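Local atomic coordinates of acidocalcisomal pyrophosphatase (Trypanosoma brucei brucei, PDB entry 5C5V), a protein that probably hydrolyses inorganic pyrophosphate to phosphate with the help of magnesium ions. Residues M194-G199 / D287-W292; G199-T204 / D221-V226; V241-V246 / Y318-I323; M249-K254 / R294-C299. One frame throughout, in Å; residues are numbered along the deposited sequence.

Interaction 1: residues M194-G199 / D287-W292; sequences MMWNYG and DAIREW. With 2PN (imidodiphosphoric acid), chain C.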
# COMPACT_ATOMS: atom_id res chain seq x y z
N MET A 194 15.65 -15.94 11.83
CA MET A 194 14.21 -15.98 11.69
C MET A 194 13.87 -14.82 10.78
O MET A 194 14.28 -13.69 11.04
CB MET A 194 13.53 -15.86 13.07
CG MET A 194 12.02 -15.68 13.07
SD MET A 194 11.15 -17.05 12.28
CE MET A 194 11.62 -18.40 13.37
N MET A 195 13.12 -15.09 9.72
CA MET A 195 12.97 -14.13 8.64
C MET A 195 11.61 -13.46 8.67
O MET A 195 11.25 -12.71 7.75
CB MET A 195 13.21 -14.82 7.30
CG MET A 195 14.56 -15.51 7.29
SD MET A 195 15.03 -16.32 5.75
CE MET A 195 13.80 -17.63 5.69
N TRP A 196 10.85 -13.75 9.73
CA TRP A 196 9.59 -13.09 10.01
C TRP A 196 9.52 -12.88 11.52
O TRP A 196 10.27 -13.51 12.27
CB TRP A 196 8.41 -13.93 9.54
CG TRP A 196 8.58 -14.39 8.13
CD1 TRP A 196 8.14 -13.76 7.01
CD2 TRP A 196 9.26 -15.57 7.69
NE1 TRP A 196 8.51 -14.47 5.89
CE2 TRP A 196 9.20 -15.59 6.28
CE3 TRP A 196 9.91 -16.62 8.34
CZ2 TRP A 196 9.76 -16.61 5.52
CZ3 TRP A 196 10.48 -17.63 7.59
CH2 TRP A 196 10.40 -17.62 6.19
N ASN A 197 8.65 -11.98 11.96
CA ASN A 197 8.43 -11.81 13.38
C ASN A 197 7.85 -13.09 13.93
O ASN A 197 6.82 -13.56 13.45
CB ASN A 197 7.48 -10.65 13.67
CG ASN A 197 8.04 -9.32 13.23
OD1 ASN A 197 9.14 -8.94 13.63
ND2 ASN A 197 7.29 -8.60 12.42
N TYR A 198 8.52 -13.64 14.94
CA TYR A 198 8.12 -14.89 15.54
C TYR A 198 7.76 -14.69 17.01
O TYR A 198 8.40 -13.92 17.71
CB TYR A 198 9.24 -15.92 15.39
CG TYR A 198 8.89 -17.28 15.93
CD1 TYR A 198 8.15 -18.18 15.18
CD2 TYR A 198 9.30 -17.66 17.20
CE1 TYR A 198 7.83 -19.43 15.68
CE2 TYR A 198 8.99 -18.91 17.71
CZ TYR A 198 8.26 -19.79 16.95
OH TYR A 198 7.95 -21.02 17.45
N GLY A 199 6.73 -15.39 17.48
CA GLY A 199 6.32 -15.26 18.86
C GLY A 199 5.18 -16.19 19.23
O GLY A 199 5.15 -17.34 18.82
N ASP A 287 6.25 -21.45 1.39
CA ASP A 287 7.26 -22.49 1.15
C ASP A 287 8.50 -22.32 2.03
O ASP A 287 9.04 -23.30 2.54
CB ASP A 287 7.71 -22.51 -0.33
CG ASP A 287 6.70 -23.16 -1.27
OD1 ASP A 287 5.76 -23.83 -0.79
OD2 ASP A 287 6.86 -23.01 -2.51
N ALA A 288 8.97 -21.08 2.15
CA ALA A 288 10.15 -20.79 2.94
C ALA A 288 9.89 -21.02 4.42
O ALA A 288 10.75 -21.57 5.12
CB ALA A 288 10.61 -19.36 2.70
N ILE A 289 8.71 -20.61 4.91
CA ILE A 289 8.33 -20.85 6.30
C ILE A 289 8.30 -22.35 6.61
O ILE A 289 8.93 -22.79 7.58
CB ILE A 289 6.95 -20.24 6.63
CG1 ILE A 289 7.05 -18.72 6.67
CG2 ILE A 289 6.43 -20.73 7.97
CD1 ILE A 289 5.71 -18.01 6.81
N ARG A 290 7.62 -23.12 5.77
CA ARG A 290 7.53 -24.57 5.97
C ARG A 290 8.92 -25.19 5.97
O ARG A 290 9.23 -26.03 6.83
CB ARG A 290 6.66 -25.23 4.90
CG ARG A 290 6.56 -26.76 4.99
CD ARG A 290 5.45 -27.31 4.08
NE ARG A 290 5.49 -26.58 2.82
CZ ARG A 290 4.43 -26.10 2.19
NH1 ARG A 290 3.21 -26.30 2.65
NH2 ARG A 290 4.61 -25.42 1.08
N GLU A 291 9.76 -24.77 5.04
CA GLU A 291 11.10 -25.34 4.89
C GLU A 291 12.03 -24.96 6.05
O GLU A 291 12.75 -25.81 6.57
CB GLU A 291 11.72 -24.90 3.56
CG GLU A 291 13.16 -25.38 3.37
CD GLU A 291 13.29 -26.88 3.13
OE1 GLU A 291 12.26 -27.59 2.99
OE2 GLU A 291 14.44 -27.37 3.09
N TRP A 292 12.02 -23.69 6.43
CA TRP A 292 12.80 -23.24 7.57
C TRP A 292 12.46 -24.08 8.83
O TRP A 292 13.35 -24.59 9.52
CB TRP A 292 12.55 -21.76 7.81
CG TRP A 292 13.59 -21.10 8.65
CD1 TRP A 292 14.68 -20.38 8.21
CD2 TRP A 292 13.67 -21.12 10.08
NE1 TRP A 292 15.41 -19.94 9.30
CE2 TRP A 292 14.82 -20.38 10.45
CE3 TRP A 292 12.89 -21.68 11.09
CZ2 TRP A 292 15.20 -20.20 11.78
CZ3 TRP A 292 13.27 -21.50 12.41
CH2 TRP A 292 14.42 -20.76 12.74
P1 2PN C . 11.44 -24.41 19.49
O1 2PN C . 12.10 -24.38 20.89
O2 2PN C . 10.71 -25.77 19.32
O3 2PN C . 12.52 -24.15 18.41
N1 2PN C . 10.38 -23.17 19.38
P2 2PN C . 8.95 -23.08 20.18
O4 2PN C . 9.17 -23.29 21.72
O5 2PN C . 8.08 -24.20 19.66
O6 2PN C . 8.32 -21.78 19.95

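Interaction 2: residues G199-T204 / D221-V226; sequences GAFPQT and DPVDAV. With MG (magnesium ion), chain E; MG (magnesium ion), chain G; 2PN (imidodiphosphoric acid), chain C.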
# COMPACT_ATOMS: atom_id res chain seq x y z
N GLY A 199 6.73 -15.39 17.48
CA GLY A 199 6.32 -15.26 18.86
C GLY A 199 5.18 -16.19 19.23
O GLY A 199 5.15 -17.34 18.82
N ALA A 200 4.24 -15.69 20.02
CA ALA A 200 3.20 -16.54 20.55
C ALA A 200 1.90 -15.78 20.80
O ALA A 200 1.89 -14.54 20.84
CB ALA A 200 3.67 -17.20 21.84
N PHE A 201 0.81 -16.53 20.92
CA PHE A 201 -0.46 -15.96 21.30
C PHE A 201 -0.65 -16.12 22.80
O PHE A 201 -0.54 -17.24 23.32
CB PHE A 201 -1.62 -16.63 20.54
CG PHE A 201 -1.67 -16.29 19.07
CD1 PHE A 201 -1.99 -15.01 18.65
CD2 PHE A 201 -1.40 -17.25 18.11
CE1 PHE A 201 -2.04 -14.69 17.30
CE2 PHE A 201 -1.45 -16.93 16.75
CZ PHE A 201 -1.77 -15.65 16.35
N PRO A 202 -0.97 -15.03 23.50
CA PRO A 202 -1.26 -15.15 24.93
C PRO A 202 -2.52 -15.97 25.18
O PRO A 202 -3.33 -16.10 24.25
CB PRO A 202 -1.44 -13.69 25.38
CG PRO A 202 -1.90 -12.98 24.14
CD PRO A 202 -1.14 -13.65 23.01
N GLN A 203 -2.68 -16.52 26.38
CA GLN A 203 -3.90 -17.22 26.79
C GLN A 203 -4.19 -18.42 25.89
O GLN A 203 -5.35 -18.75 25.61
CB GLN A 203 -5.10 -16.26 26.81
CG GLN A 203 -4.84 -15.01 27.65
CD GLN A 203 -6.06 -14.10 27.80
OE1 GLN A 203 -6.92 -14.01 26.91
NE2 GLN A 203 -6.14 -13.42 28.94
N THR A 204 -3.12 -19.06 25.42
CA THR A 204 -3.21 -20.35 24.74
C THR A 204 -2.19 -21.30 25.33
O THR A 204 -1.20 -20.88 25.93
CB THR A 204 -2.95 -20.25 23.22
OG1 THR A 204 -1.61 -19.79 23.01
CG2 THR A 204 -3.93 -19.29 22.56
N ASP A 221 3.63 -25.34 25.33
CA ASP A 221 3.93 -23.91 25.20
C ASP A 221 2.73 -23.16 24.65
O ASP A 221 1.82 -23.78 24.10
CB ASP A 221 5.13 -23.67 24.26
CG ASP A 221 6.45 -23.48 25.00
OD1 ASP A 221 6.46 -22.83 26.06
OD2 ASP A 221 7.49 -23.96 24.51
N PRO A 222 2.72 -21.83 24.78
CA PRO A 222 1.70 -21.07 24.05
C PRO A 222 1.76 -21.37 22.55
O PRO A 222 2.81 -21.76 22.05
CB PRO A 222 2.07 -19.62 24.34
CG PRO A 222 2.85 -19.67 25.59
CD PRO A 222 3.59 -20.95 25.58
N VAL A 223 0.64 -21.21 21.86
CA VAL A 223 0.59 -21.40 20.41
C VAL A 223 1.53 -20.43 19.69
O VAL A 223 1.57 -19.23 19.99
CB VAL A 223 -0.85 -21.22 19.88
CG1 VAL A 223 -0.90 -21.22 18.35
CG2 VAL A 223 -1.75 -22.31 20.44
N ASP A 224 2.29 -20.97 18.74
CA ASP A 224 3.31 -20.21 18.03
C ASP A 224 2.74 -19.48 16.83
O ASP A 224 1.87 -19.99 16.13
CB ASP A 224 4.44 -21.15 17.59
CG ASP A 224 5.20 -21.76 18.77
OD1 ASP A 224 5.46 -21.04 19.76
OD2 ASP A 224 5.52 -22.96 18.70
N ALA A 225 3.24 -18.27 16.58
CA ALA A 225 2.76 -17.46 15.47
C ALA A 225 3.91 -16.89 14.64
O ALA A 225 4.96 -16.50 15.17
CB ALA A 225 1.87 -16.34 15.99
N VAL A 226 3.72 -16.86 13.32
CA VAL A 226 4.66 -16.22 12.42
C VAL A 226 3.98 -15.02 11.79
O VAL A 226 2.99 -15.17 11.06
CB VAL A 226 5.14 -17.19 11.32
CG1 VAL A 226 6.37 -16.64 10.63
CG2 VAL A 226 5.44 -18.55 11.92
MG MG E . 6.03 -24.41 19.98
MG MG G . 6.86 -21.45 21.08
P1 2PN C . 11.44 -24.41 19.49
O1 2PN C . 12.10 -24.38 20.89
O2 2PN C . 10.71 -25.77 19.32
O3 2PN C . 12.52 -24.15 18.41
N1 2PN C . 10.38 -23.17 19.38
P2 2PN C . 8.95 -23.08 20.18
O4 2PN C . 9.17 -23.29 21.72
O5 2PN C . 8.08 -24.20 19.66
O6 2PN C . 8.32 -21.78 19.95
O HOH W 1 6.58 -23.43 21.55
O HOH W 2 4.01 -24.04 20.82
O HOH W 3 5.18 -20.78 22.54
O HOH W 4 8.19 -20.94 22.83
O HOH W 5 6.83 -19.39 20.79

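Interaction 3: residues V241-V246 / Y318-I323; sequences VKVLGV and YAMKVI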
# COMPACT_ATOMS: atom_id res chain seq x y z
N VAL A 241 -2.94 -8.54 15.26
CA VAL A 241 -2.72 -9.24 14.01
C VAL A 241 -3.98 -9.93 13.52
O VAL A 241 -4.92 -10.16 14.28
CB VAL A 241 -1.60 -10.31 14.10
CG1 VAL A 241 -0.30 -9.68 14.59
CG2 VAL A 241 -2.03 -11.48 14.97
N LYS A 242 -3.97 -10.25 12.24
CA LYS A 242 -5.02 -10.98 11.57
C LYS A 242 -4.52 -12.37 11.21
O LYS A 242 -3.50 -12.51 10.57
CB LYS A 242 -5.47 -10.23 10.31
CG LYS A 242 -6.45 -11.01 9.47
CD LYS A 242 -7.26 -10.09 8.57
CE LYS A 242 -6.65 -9.95 7.20
NZ LYS A 242 -7.60 -9.19 6.32
N VAL A 243 -5.25 -13.39 11.63
CA VAL A 243 -4.88 -14.77 11.38
C VAL A 243 -5.27 -15.21 9.97
O VAL A 243 -6.41 -14.99 9.55
CB VAL A 243 -5.54 -15.70 12.42
CG1 VAL A 243 -5.57 -17.14 11.93
CG2 VAL A 243 -4.85 -15.56 13.77
N LEU A 244 -4.34 -15.83 9.24
CA LEU A 244 -4.56 -16.22 7.85
C LEU A 244 -4.62 -17.74 7.67
O LEU A 244 -5.31 -18.23 6.80
CB LEU A 244 -3.46 -15.65 6.94
CG LEU A 244 -3.38 -14.13 6.93
CD1 LEU A 244 -2.16 -13.68 6.17
CD2 LEU A 244 -4.66 -13.54 6.34
N GLY A 245 -3.87 -18.47 8.48
CA GLY A 245 -3.82 -19.91 8.30
C GLY A 245 -2.87 -20.54 9.29
O GLY A 245 -2.31 -19.86 10.13
N VAL A 246 -2.67 -21.85 9.19
CA VAL A 246 -1.81 -22.51 10.16
C VAL A 246 -1.13 -23.74 9.59
O VAL A 246 -1.71 -24.48 8.80
CB VAL A 246 -2.62 -22.90 11.45
CG1 VAL A 246 -3.74 -23.85 11.11
CG2 VAL A 246 -1.71 -23.51 12.48
N TYR A 318 -9.85 -22.68 9.96
CA TYR A 318 -9.23 -23.79 10.67
C TYR A 318 -8.25 -23.30 11.74
O TYR A 318 -8.19 -23.84 12.84
CB TYR A 318 -8.52 -24.71 9.68
CG TYR A 318 -8.10 -26.02 10.27
CD1 TYR A 318 -8.92 -27.14 10.16
CD2 TYR A 318 -6.91 -26.15 10.96
CE1 TYR A 318 -8.54 -28.35 10.70
CE2 TYR A 318 -6.53 -27.35 11.50
CZ TYR A 318 -7.35 -28.44 11.37
OH TYR A 318 -6.96 -29.63 11.92
N ALA A 319 -7.48 -22.27 11.41
CA ALA A 319 -6.49 -21.73 12.33
C ALA A 319 -7.17 -21.10 13.55
O ALA A 319 -6.67 -21.19 14.66
CB ALA A 319 -5.59 -20.69 11.62
N MET A 320 -8.30 -20.45 13.32
CA MET A 320 -9.02 -19.84 14.42
C MET A 320 -9.67 -20.91 15.31
O MET A 320 -9.82 -20.68 16.51
CB MET A 320 -10.05 -18.82 13.90
CG MET A 320 -9.36 -17.59 13.29
SD MET A 320 -10.43 -16.21 12.79
CE MET A 320 -11.02 -16.79 11.20
N LYS A 321 -10.02 -22.06 14.74
CA LYS A 321 -10.50 -23.17 15.58
C LYS A 321 -9.37 -23.67 16.46
O LYS A 321 -9.57 -23.86 17.66
CB LYS A 321 -11.03 -24.34 14.74
CG LYS A 321 -12.43 -24.16 14.21
CD LYS A 321 -12.89 -25.43 13.48
CE LYS A 321 -14.39 -25.36 13.13
NZ LYS A 321 -14.64 -24.37 12.00
N VAL A 322 -8.20 -23.86 15.87
CA VAL A 322 -7.03 -24.31 16.61
C VAL A 322 -6.73 -23.34 17.76
O VAL A 322 -6.43 -23.76 18.87
CB VAL A 322 -5.79 -24.44 15.71
CG1 VAL A 322 -4.52 -24.54 16.55
CG2 VAL A 322 -5.91 -25.64 14.77
N ILE A 323 -6.80 -22.05 17.47
CA ILE A 323 -6.54 -21.04 18.49
C ILE A 323 -7.63 -21.04 19.58
O ILE A 323 -7.32 -20.98 20.77
CB ILE A 323 -6.43 -19.65 17.86
CG1 ILE A 323 -5.15 -19.57 17.04
CG2 ILE A 323 -6.47 -18.55 18.95
CD1 ILE A 323 -5.09 -18.35 16.14

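Interaction 4: residues M249-K254 / R294-C299; sequences MIDEGK and RVYKIC. With MG (magnesium ion), chain D; 2PN (imidodiphosphoric acid), chain C.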
# COMPACT_ATOMS: atom_id res chain seq x y z
N MET A 249 2.89 -28.28 12.16
CA MET A 249 4.21 -28.78 12.53
C MET A 249 4.16 -29.73 13.72
O MET A 249 3.57 -29.40 14.76
CB MET A 249 5.13 -27.61 12.85
CG MET A 249 6.51 -28.02 13.32
SD MET A 249 7.54 -26.55 13.57
CE MET A 249 9.06 -27.30 14.18
N ILE A 250 4.77 -30.90 13.57
CA ILE A 250 5.02 -31.83 14.68
C ILE A 250 6.51 -31.76 15.02
O ILE A 250 7.35 -32.18 14.24
CB ILE A 250 4.64 -33.29 14.33
CG1 ILE A 250 3.31 -33.38 13.59
CG2 ILE A 250 4.64 -34.18 15.58
CD1 ILE A 250 2.20 -32.75 14.32
N ASP A 251 6.83 -31.25 16.20
CA ASP A 251 8.21 -30.96 16.59
C ASP A 251 8.67 -31.89 17.72
O ASP A 251 8.15 -31.81 18.84
CB ASP A 251 8.30 -29.48 17.01
CG ASP A 251 9.73 -29.04 17.30
OD1 ASP A 251 10.65 -29.86 17.13
OD2 ASP A 251 9.92 -27.87 17.71
N GLU A 252 9.63 -32.77 17.44
CA GLU A 252 10.12 -33.71 18.46
C GLU A 252 8.97 -34.51 19.10
O GLU A 252 8.94 -34.70 20.31
CB GLU A 252 10.90 -32.96 19.55
CG GLU A 252 12.20 -32.29 19.06
CD GLU A 252 12.61 -31.06 19.90
OE1 GLU A 252 11.81 -30.58 20.73
OE2 GLU A 252 13.75 -30.57 19.73
N GLY A 253 8.00 -34.92 18.30
CA GLY A 253 6.91 -35.73 18.80
C GLY A 253 5.77 -34.96 19.47
O GLY A 253 4.86 -35.58 20.00
N LYS A 254 5.80 -33.63 19.43
CA LYS A 254 4.74 -32.83 20.05
C LYS A 254 4.02 -31.98 18.99
O LYS A 254 4.66 -31.49 18.06
CB LYS A 254 5.28 -31.90 21.13
CG LYS A 254 6.40 -32.42 22.01
CD LYS A 254 6.03 -33.56 22.89
CE LYS A 254 7.26 -33.96 23.71
NZ LYS A 254 7.85 -32.78 24.42
N ARG A 294 11.03 -26.94 8.87
CA ARG A 294 11.28 -28.35 8.60
C ARG A 294 12.71 -28.72 8.99
O ARG A 294 12.92 -29.73 9.67
CB ARG A 294 11.06 -28.70 7.12
CG ARG A 294 11.22 -30.20 6.83
CD ARG A 294 11.07 -30.55 5.35
NE ARG A 294 12.22 -30.11 4.58
CZ ARG A 294 13.32 -30.84 4.39
NH1 ARG A 294 13.42 -32.06 4.91
NH2 ARG A 294 14.32 -30.35 3.68
N VAL A 295 13.67 -27.87 8.63
CA VAL A 295 15.07 -28.27 8.71
C VAL A 295 15.91 -27.58 9.80
O VAL A 295 17.05 -27.99 10.03
CB VAL A 295 15.81 -28.00 7.37
CG1 VAL A 295 15.06 -28.62 6.21
CG2 VAL A 295 16.00 -26.49 7.14
N TYR A 296 15.37 -26.55 10.46
CA TYR A 296 16.25 -25.67 11.24
C TYR A 296 16.99 -26.34 12.39
O TYR A 296 18.06 -25.90 12.76
CB TYR A 296 15.47 -24.45 11.76
CG TYR A 296 14.50 -24.66 12.93
CD1 TYR A 296 14.70 -24.00 14.14
CD2 TYR A 296 13.38 -25.47 12.80
CE1 TYR A 296 13.80 -24.15 15.21
CE2 TYR A 296 12.48 -25.65 13.87
CZ TYR A 296 12.70 -24.97 15.07
OH TYR A 296 11.83 -25.14 16.10
N LYS A 297 16.46 -27.43 12.93
CA LYS A 297 17.13 -28.08 14.06
C LYS A 297 18.13 -29.16 13.64
O LYS A 297 18.89 -29.66 14.47
CB LYS A 297 16.10 -28.68 15.03
CG LYS A 297 15.33 -27.63 15.85
CD LYS A 297 14.29 -28.28 16.77
CE LYS A 297 13.46 -27.23 17.51
NZ LYS A 297 12.47 -27.81 18.47
N ILE A 298 18.13 -29.52 12.36
CA ILE A 298 18.99 -30.59 11.87
C ILE A 298 20.47 -30.26 12.08
O ILE A 298 21.25 -31.11 12.51
CB ILE A 298 18.74 -30.89 10.38
CG1 ILE A 298 17.35 -31.50 10.20
CG2 ILE A 298 19.80 -31.84 9.85
CD1 ILE A 298 16.97 -31.76 8.76
N CYS A 299 20.84 -29.01 11.80
CA CYS A 299 22.22 -28.57 12.01
C CYS A 299 22.58 -28.54 13.50
O CYS A 299 23.75 -28.35 13.85
CB CYS A 299 22.43 -27.17 11.40
SG CYS A 299 21.56 -25.82 12.28
MG MG D . 8.79 -26.10 18.56
P1 2PN C . 11.44 -24.41 19.49
O1 2PN C . 12.10 -24.38 20.89
O2 2PN C . 10.71 -25.77 19.32
O3 2PN C . 12.52 -24.15 18.41
N1 2PN C . 10.38 -23.17 19.38
P2 2PN C . 8.95 -23.08 20.18
O4 2PN C . 9.17 -23.29 21.72
O5 2PN C . 8.08 -24.20 19.66
O6 2PN C . 8.32 -21.78 19.95
O HOH W 6 9.26 -24.85 16.96
O HOH W 7 8.41 -27.25 20.44

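Interaction 1: residues M194-G199 / D287-W292
Trp196 and Ile289 meet with the indole laid flat against the isoleucine: CG1 of Ile289 stands 3.5 Å from the centroid of the six-membered ring of Trp196, only 9° off its normal, a CH-pi contact over the face. The opposite face of the same indole takes CB of Met195, while CB of Ala288 lies at its edge, in plane, 3.9 Å from Trp196 CH2. The indole is thus clamped between its own chain and the helix. The second indole, Trp292, receives two methionines. Met194, crossing it at about a right angle, sets CE over one face, 3.6 Å from Trp292 CZ3. Its SD stands above the same six-membered ring, 4.9 Å from the centroid, a more distant Met-aromatic contact. Met195 reaches the pyrrole end, its CE 3.8 Å from Trp292 CD1. This apolar seam joins helix 285-295 to the loop leading into strand 197-200 of the pyrophosphatase core. Trp161 of a second subunit packs on Trp196, Met195 and Ala288, which places the seam at a subunit interface. Farther along the strand, Tyr198 turns toward the active site; its OH donates a 2.6 Å hydrogen bond to O6 of imidodiphosphate, and that oxygen lies at the ring edge, in plane.

Interaction 2: residues G199-T204 / D221-V226
Two neighbouring antiparallel strands of the pyrophosphatase core, 197-200 and 224-227, pair here beside the magnesium site. Gly199 and Ala225 form a hydrogen-bonded pair: Gly199 N donates to Ala225 O, and Ala225 N to Gly199 O, each at 3.1 Å. Ala200 and Asp224 follow as a non-hydrogen-bonded pair, and the contact continues with Phe201 N bonded to Val223 O at 3.0 Å. Beyond it a side chain takes over: Thr204 OG1 accepts from Val223 N at 2.9 Å and donates to Phe201 O at 2.8 Å. This hydroxyl therefore ties its own turn to the facing backbone; chi1 of 63° sets it between the Thr204 backbone N and carbonyl carbon. Phe201 leans its ring on the partner strand, with CE2 3.5 Å from CB of Ala225 and the ring edge toward CG1 of Val223. Ala200 CB touches Pro222 CB from the face that carries Asp224. The carboxylate of Asp224 bridges two magnesium ions, OD1 binding one and OD2 the other, each at 2.0 Å. OD2 also accepts a hydrogen bond from Lys258, and Asp219 and Asp256 bind the same ion as OD2. Water 1 joins the same two ions and is weakly bonded to Asp221 OD2; Pro222 O accepts bonds from two other metal-bound waters, so the backbone as well as the carboxylates orders the metal shell. A strand-borne aspartate bridging metals that also hold the diphosphate analogue is typical of the active site of family I soluble pyrophosphatases.

Interaction 3: residues V241-V246 / Y318-I323
Val243 and Ala319 make the central apolar contact, CG1 of the valine lying 3.6 Å from CB of the alanine. The two methyl branches of Val243 divide the helix surface between them. CG1, anti to the backbone N (chi1 161°), also approaches CG of Met320, whose chain slides past the valine in the opposite direction; CG2 reaches toward Ile323, meeting its CD1 tip to tip at 3.7 Å. The methyl group of Ala319 sits between the two valines, since CB and CG1 of Val246 each lie 3.7 Å from Ala319 CB. Val246 CG1 also comes to the ring edge of Tyr318, near its plane and 3.9 Å from CD2. Segments 241-246 and 318-323 run almost perpendicular, at 84°, with a closest axial approach of 7.1 Å. This part of helix 316-336 crosses strand 238-251 of the core sheet. Such closeness rests on small residues at the crossing, where the backbone of Gly245 contacts the helix directly, its carbonyl C 3.6 Å from CB of Ala319. The backbone adds an irregularity at this point, for Leu244 and Gly245 both face Val260 of the adjoining strand in a classic beta bulge. With two residues set against one, Val243 and Val246 both turn their CB toward the helix although three positions apart, while that of Leu244 points away. On the same side, Tyr152 of the neighbouring strand 152-156 packs on Val243, Met320 and Ile323.

Interaction 4: residues M249-K254 / R294-C299
The Tyr296 ring receives CE of Met249 at its edge, in plane, where O3 of imidodiphosphate also lies, and carries CG of Lys297 over the centre of one face. Met249 CE lies 3.8 Å from Tyr296 CE2, delivered by a fully extended side chain that crosses the tyrosine at about a right angle. Tyr296 OH donates to O3 at 2.6 Å and accepts a hydrogen bond from water 6, a ligand of the magnesium ion. Lys297, also extended beyond CG, carries its NZ past the ring to Asp251. There NZ donates to OD2 on its syn lone pair at 2.7 Å, with a weak second bond to OD1; Glu252 OE2 adds a weak salt bridge at 3.3 Å. The same ammonium group donates to O2 of imidodiphosphate at 2.8 Å, so one charge links both carboxylates and the analogue. Asp251 OD2 in turn binds the magnesium at 2.3 Å, and the ion also holds O2 and O5 of the analogue. The ammonium group and the magnesium thus meet on the same oxygen. Asp256 completes the metal site from the strand that follows the type I' turn Asp251-Lys254. That turn connects strands 238-251 and 254-263 as a beta hairpin, and Tyr296 and Lys297 follow Arg294 of helix 285-295, where Trp292 stacks on Tyr296; the hairpin and segment 294-299 both contact imidodiphosphate.

In the fold
From the N terminus, residues 194-199 come first and lead directly into 199-204, sharing Gly199. Interaction 2 closes early, at 221-226, and lies wholly within the larger loop that interaction 1 closes at 287-292. Strand 238-251 then opens interactions 3 and 4 in turn. Interaction 4 closes at 294-299, within the long loop that interaction 3 completes at 318-323; both cross interaction 1 along the chain. Strands 197-200, 224-227 and 238-251 belong to one sheet, to which helices 285-295 and 316-336 are joined. Phe201 packs against Val243 and Ile323, linking interactions 2 and 3, while interactions 1, 2 and 4 converge on imidodiphosphate.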